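Local coordinates for protein hydratase ChsH2 (Mycobacterium tuberculosis SUMu008, PDB 4W78) that probably hydrates enoyl-CoA intermediates during cholesterol breakdown, working in a complex with ChsH1 as a MaoC-like enoyl-CoA hydratase, at residues 16-19 and 20-24; 82-85 and 86-90. One frame throughout, in Å; residues are numbered along the deposited sequence.

Overall arrangement
Interactions 1 and 2 come in series along the chain, one at the start of helix 17-26 and the other in the turn that leads into strand 89-100. Their centres are 11 Å apart and they pack directly. Ile20 CD1 lies 3.4 Å from Ala86 N, packing against the backbone of the turn. Pro17 CD meets Tyr87 CE1 at 3.6 Å, and Phe19 CE2 approaches Trp84 CH2 at 3.7 Å, the two rings being inclined by about 40°. The bound cadmium ion, held by Asp29 and His34, belongs to neither contact: it is about 10 Å from the side chain of Ile20 and about 12 Å from that of Pro83.

Interaction 1: residues 16-19 and 20-24; sequences DPTF and IVSTA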
loop_
_atom_site.group_PDB
_atom_site.type_symbol
_atom_site.label_atom_id
_atom_site.label_comp_id
_atom_site.label_asym_id
_atom_site.label_seq_id
_atom_site.Cartn_x
_atom_site.Cartn_y
_atom_site.Cartn_z
ATOM N N ASP F 16 16.040 -1.768 -2.595
ATOM C CA ASP F 16 15.511 -1.701 -3.947
ATOM C C ASP F 16 14.221 -0.878 -3.945
ATOM O O ASP F 16 13.652 -0.600 -2.882
ATOM C CB ASP F 16 15.396 -3.084 -4.614
ATOM C CG ASP F 16 14.352 -3.988 -3.996
ATOM O OD1 ASP F 16 13.535 -3.550 -3.168
ATOM O OD2 ASP F 16 14.342 -5.177 -4.394
ATOM N N PRO F 17 13.778 -0.432 -5.122
ATOM C CA PRO F 17 12.591 0.433 -5.117
ATOM C C PRO F 17 11.372 -0.217 -4.470
ATOM O O PRO F 17 10.620 0.484 -3.789
ATOM C CB PRO F 17 12.365 0.710 -6.609
ATOM C CG PRO F 17 13.733 0.637 -7.192
ATOM C CD PRO F 17 14.426 -0.467 -6.446
ATOM N N THR F 18 11.182 -1.524 -4.644
ATOM C CA THR F 18 10.049 -2.176 -3.980
ATOM C C THR F 18 10.096 -2.015 -2.455
ATOM O O THR F 18 9.075 -1.733 -1.828
ATOM C CB THR F 18 9.951 -3.657 -4.371
ATOM O OG1 THR F 18 9.720 -3.737 -5.784
ATOM C CG2 THR F 18 8.815 -4.327 -3.643
ATOM N N PHE F 19 11.282 -2.166 -1.876
ATOM C CA PHE F 19 11.445 -1.966 -0.445
ATOM C C PHE F 19 11.091 -0.534 -0.045
ATOM O O PHE F 19 10.311 -0.320 0.874
ATOM C CB PHE F 19 12.873 -2.323 -0.036
ATOM C CG PHE F 19 13.164 -2.097 1.406
ATOM C CD1 PHE F 19 12.737 -3.012 2.353
ATOM C CD2 PHE F 19 13.857 -0.963 1.827
ATOM C CE1 PHE F 19 12.988 -2.815 3.697
ATOM C CE2 PHE F 19 14.125 -0.765 3.174
ATOM C CZ PHE F 19 13.689 -1.686 4.107
ATOM N N ILE F 20 11.650 0.438 -0.757
ATOM C CA ILE F 20 11.457 1.837 -0.398
ATOM C C ILE F 20 9.993 2.236 -0.536
ATOM O O ILE F 20 9.425 2.873 0.356
ATOM C CB ILE F 20 12.349 2.731 -1.268
ATOM C CG1 ILE F 20 13.815 2.379 -1.016
ATOM C CG2 ILE F 20 12.051 4.218 -0.989
ATOM C CD1 ILE F 20 14.822 3.305 -1.709
ATOM N N VAL F 21 9.370 1.828 -1.635
ATOM C CA VAL F 21 7.965 2.197 -1.884
ATOM C C VAL F 21 7.019 1.487 -0.923
ATOM O O VAL F 21 6.149 2.117 -0.302
ATOM C CB VAL F 21 7.573 1.910 -3.337
ATOM C CG1 VAL F 21 6.091 2.127 -3.554
ATOM C CG2 VAL F 21 8.395 2.785 -4.288
ATOM N N SER F 22 7.195 0.175 -0.777
ATOM C CA SER F 22 6.288 -0.595 0.070
ATOM C C SER F 22 6.375 -0.182 1.536
ATOM O O SER F 22 5.348 -0.122 2.205
ATOM C CB SER F 22 6.498 -2.105 -0.108
ATOM O OG SER F 22 7.779 -2.505 0.337
ATOM N N THR F 23 7.579 0.095 2.035
ATOM C CA THR F 23 7.703 0.562 3.413
ATOM C C THR F 23 7.087 1.948 3.591
ATOM O O THR F 23 6.339 2.180 4.539
ATOM C CB THR F 23 9.146 0.558 3.919
ATOM O OG1 THR F 23 9.992 1.309 3.048
ATOM C CG2 THR F 23 9.677 -0.884 4.022
ATOM N N ALA F 24 7.358 2.853 2.659
ATOM C CA ALA F 24 6.764 4.175 2.779
ATOM C C ALA F 24 5.249 4.094 2.833
ATOM O O ALA F 24 4.636 4.704 3.720
ATOM C CB ALA F 24 7.211 5.083 1.628
#
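Thr23 folds back on Phe19 twice, with its hydroxyl on the carbonyl and its methyl on the ring. OG1 of Thr23 gives a hydrogen bond of 2.7 Å to Phe19 O, which also takes the helical bond from Thr23 N; the two donors come from opposite faces of the carbonyl plane. Held between its own N and carbonyl carbon (chi1 55°), OG1 faces back up the helix, and that same rotation sets CG2 over one face of the Phe19 ring, a CH-pi contact 4.1 Å from the centroid and shifted toward the rim. Ser22 repeats the hydroxyl half: OG reaches Thr18 O at 2.6 Å, and Ser22 N grips the same oxygen from the other face. Each of these carbonyls is thus doubly satisfied. All this happens in the opening turns of helix 17-26, which follows the first strand of a hot-dog fold and packs through Phe19 and Thr23 against the long helix 52-67. Asp16 is the N-cap, its OD1 accepting from Phe19 N at 2.9 Å, while its backbone O takes Ile20 N at 3.1 Å. Close packing continues at Val21, whose CG2 lies 3.2 Å from Pro17 O and whose side chain also meets Val21 of the second subunit. Toward residues 20-24 the partly exposed Thr18 side chain is looser, coming no closer than 4.5 Å; its OG1 instead hydrogen-bonds His35 of the second subunit, and Leu75 of a ChsH1 chain packs against it.

Interaction 2: residues 82-85 and 86-90; sequences VPWY and AYDTV
Tyr85 and Asp88 close a type II beta turn, with Asp88 N donating to Tyr85 O at 3.0 Å and Tyr87 at the third position taking a positive phi of 80°. This turn ends the connection from strand 72-80 and feeds strand 89-100 of the hot-dog sheet. The Asp88 carboxylate reaches back across the mouth of the turn: with CG anti to the carbonyl carbon (chi1 -73°), OD2 comes to 3.1 Å from Tyr85 N and accepts a second bond across the same pair of residues. The amide reaches it from above the carboxylate plane. Trp84 packs its indole along residues 88-90. NE1 hydrogen-bonds Asp88 O at 3.0 Å, meeting that oxygen well above the carbonyl plane, while CD1 packs against Asp88 CB at 3.6 Å. NE1 on Asp88 O at the edge and Val90 over one face together limit how the buried ring can turn; His117 adds an edge-to-face ring contact. The Tyr85 ring lies with Pro83 CB over one face, near the rim, and its OH bonds to Lys46 N. Tyr87 points outward, its OH bonding to Asp38 of the second subunit. The tightest apolar packing is at Val90, where CG2 makes a CH-pi contact over the five-membered ring of Trp84, 3.4 Å from its centroid and 3.3 Å from CD2.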
loop_
_atom_site.group_PDB
_atom_site.type_symbol
_atom_site.label_atom_id
_atom_site.label_comp_id
_atom_site.label_asym_id
_atom_site.label_seq_id
_atom_site.Cartn_x
_atom_site.Cartn_y
_atom_site.Cartn_z
ATOM N N VAL F 82 23.311 10.563 5.868
ATOM C CA VAL F 82 23.154 10.538 4.423
ATOM C C VAL F 82 21.846 9.839 4.073
ATOM O O VAL F 82 21.338 9.039 4.857
ATOM C CB VAL F 82 24.356 9.846 3.740
ATOM C CG1 VAL F 82 25.649 10.563 4.093
ATOM C CG2 VAL F 82 24.429 8.380 4.133
ATOM N N PRO F 83 21.275 10.155 2.907
ATOM C CA PRO F 83 20.030 9.498 2.497
ATOM C C PRO F 83 20.233 8.021 2.168
ATOM O O PRO F 83 21.344 7.598 1.827
ATOM C CB PRO F 83 19.602 10.278 1.240
ATOM C CG PRO F 83 20.397 11.543 1.276
ATOM C CD PRO F 83 21.692 11.196 1.957
ATOM N N TRP F 84 19.164 7.247 2.305
ATOM C CA TRP F 84 19.154 5.872 1.837
ATOM C C TRP F 84 18.393 5.857 0.511
ATOM O O TRP F 84 17.155 5.816 0.480
ATOM C CB TRP F 84 18.509 4.948 2.875
ATOM C CG TRP F 84 18.558 3.494 2.524
ATOM C CD1 TRP F 84 19.026 2.915 1.359
ATOM C CD2 TRP F 84 18.136 2.425 3.355
ATOM N NE1 TRP F 84 18.902 1.547 1.431
ATOM C CE2 TRP F 84 18.358 1.222 2.650
ATOM C CE3 TRP F 84 17.606 2.365 4.644
ATOM C CZ2 TRP F 84 18.060 -0.027 3.195
ATOM C CZ3 TRP F 84 17.306 1.124 5.179
ATOM C CH2 TRP F 84 17.532 -0.053 4.453
ATOM N N TYR F 85 19.160 5.938 -0.572
ATOM C CA TYR F 85 18.617 5.983 -1.915
ATOM C C TYR F 85 18.383 4.593 -2.477
ATOM O O TYR F 85 18.994 3.622 -2.035
ATOM C CB TYR F 85 19.594 6.711 -2.830
ATOM C CG TYR F 85 19.662 8.205 -2.646
ATOM C CD1 TYR F 85 18.508 8.988 -2.701
ATOM C CD2 TYR F 85 20.876 8.839 -2.439
ATOM C CE1 TYR F 85 18.571 10.362 -2.555
ATOM C CE2 TYR F 85 20.948 10.206 -2.284
ATOM C CZ TYR F 85 19.794 10.966 -2.346
ATOM O OH TYR F 85 19.881 12.335 -2.208
ATOM N N ALA F 86 17.500 4.509 -3.470
ATOM C CA ALA F 86 17.300 3.255 -4.188
ATOM C C ALA F 86 18.643 2.668 -4.609
ATOM O O ALA F 86 19.537 3.390 -5.078
ATOM C CB ALA F 86 16.392 3.457 -5.410
ATOM N N TYR F 87 18.761 1.357 -4.391
ATOM C CA TYR F 87 19.923 0.527 -4.735
ATOM C C TYR F 87 21.087 0.591 -3.761
ATOM O O TYR F 87 22.067 -0.145 -3.919
ATOM C CB TYR F 87 20.401 0.752 -6.174
ATOM C CG TYR F 87 19.275 0.646 -7.165
ATOM C CD1 TYR F 87 18.586 -0.546 -7.334
ATOM C CD2 TYR F 87 18.893 1.745 -7.920
ATOM C CE1 TYR F 87 17.548 -0.646 -8.246
ATOM C CE2 TYR F 87 17.854 1.663 -8.831
ATOM C CZ TYR F 87 17.182 0.467 -8.985
ATOM O OH TYR F 87 16.156 0.375 -9.894
ATOM N N ASP F 88 20.989 1.459 -2.758
ATOM C CA ASP F 88 21.967 1.454 -1.681
ATOM C C ASP F 88 21.660 0.284 -0.765
ATOM O O ASP F 88 20.497 -0.083 -0.559
ATOM C CB ASP F 88 21.877 2.705 -0.806
ATOM C CG ASP F 88 22.416 3.960 -1.470
ATOM O OD1 ASP F 88 23.146 3.859 -2.479
ATOM O OD2 ASP F 88 22.117 5.066 -0.936
ATOM N N THR F 89 22.714 -0.267 -0.186
ATOM C CA THR F 89 22.572 -1.263 0.851
ATOM C C THR F 89 22.995 -0.635 2.164
ATOM O O THR F 89 24.081 -0.063 2.270
ATOM C CB THR F 89 23.450 -2.486 0.568
ATOM O OG1 THR F 89 22.996 -3.122 -0.632
ATOM C CG2 THR F 89 23.367 -3.477 1.727
ATOM N N VAL F 90 22.130 -0.747 3.163
ATOM C CA VAL F 90 22.443 -0.262 4.501
ATOM C C VAL F 90 22.779 -1.449 5.388
ATOM O O VAL F 90 22.051 -2.443 5.424
ATOM C CB VAL F 90 21.296 0.588 5.083
ATOM C CG1 VAL F 90 21.466 0.771 6.587
ATOM C CG2 VAL F 90 21.262 1.930 4.377
#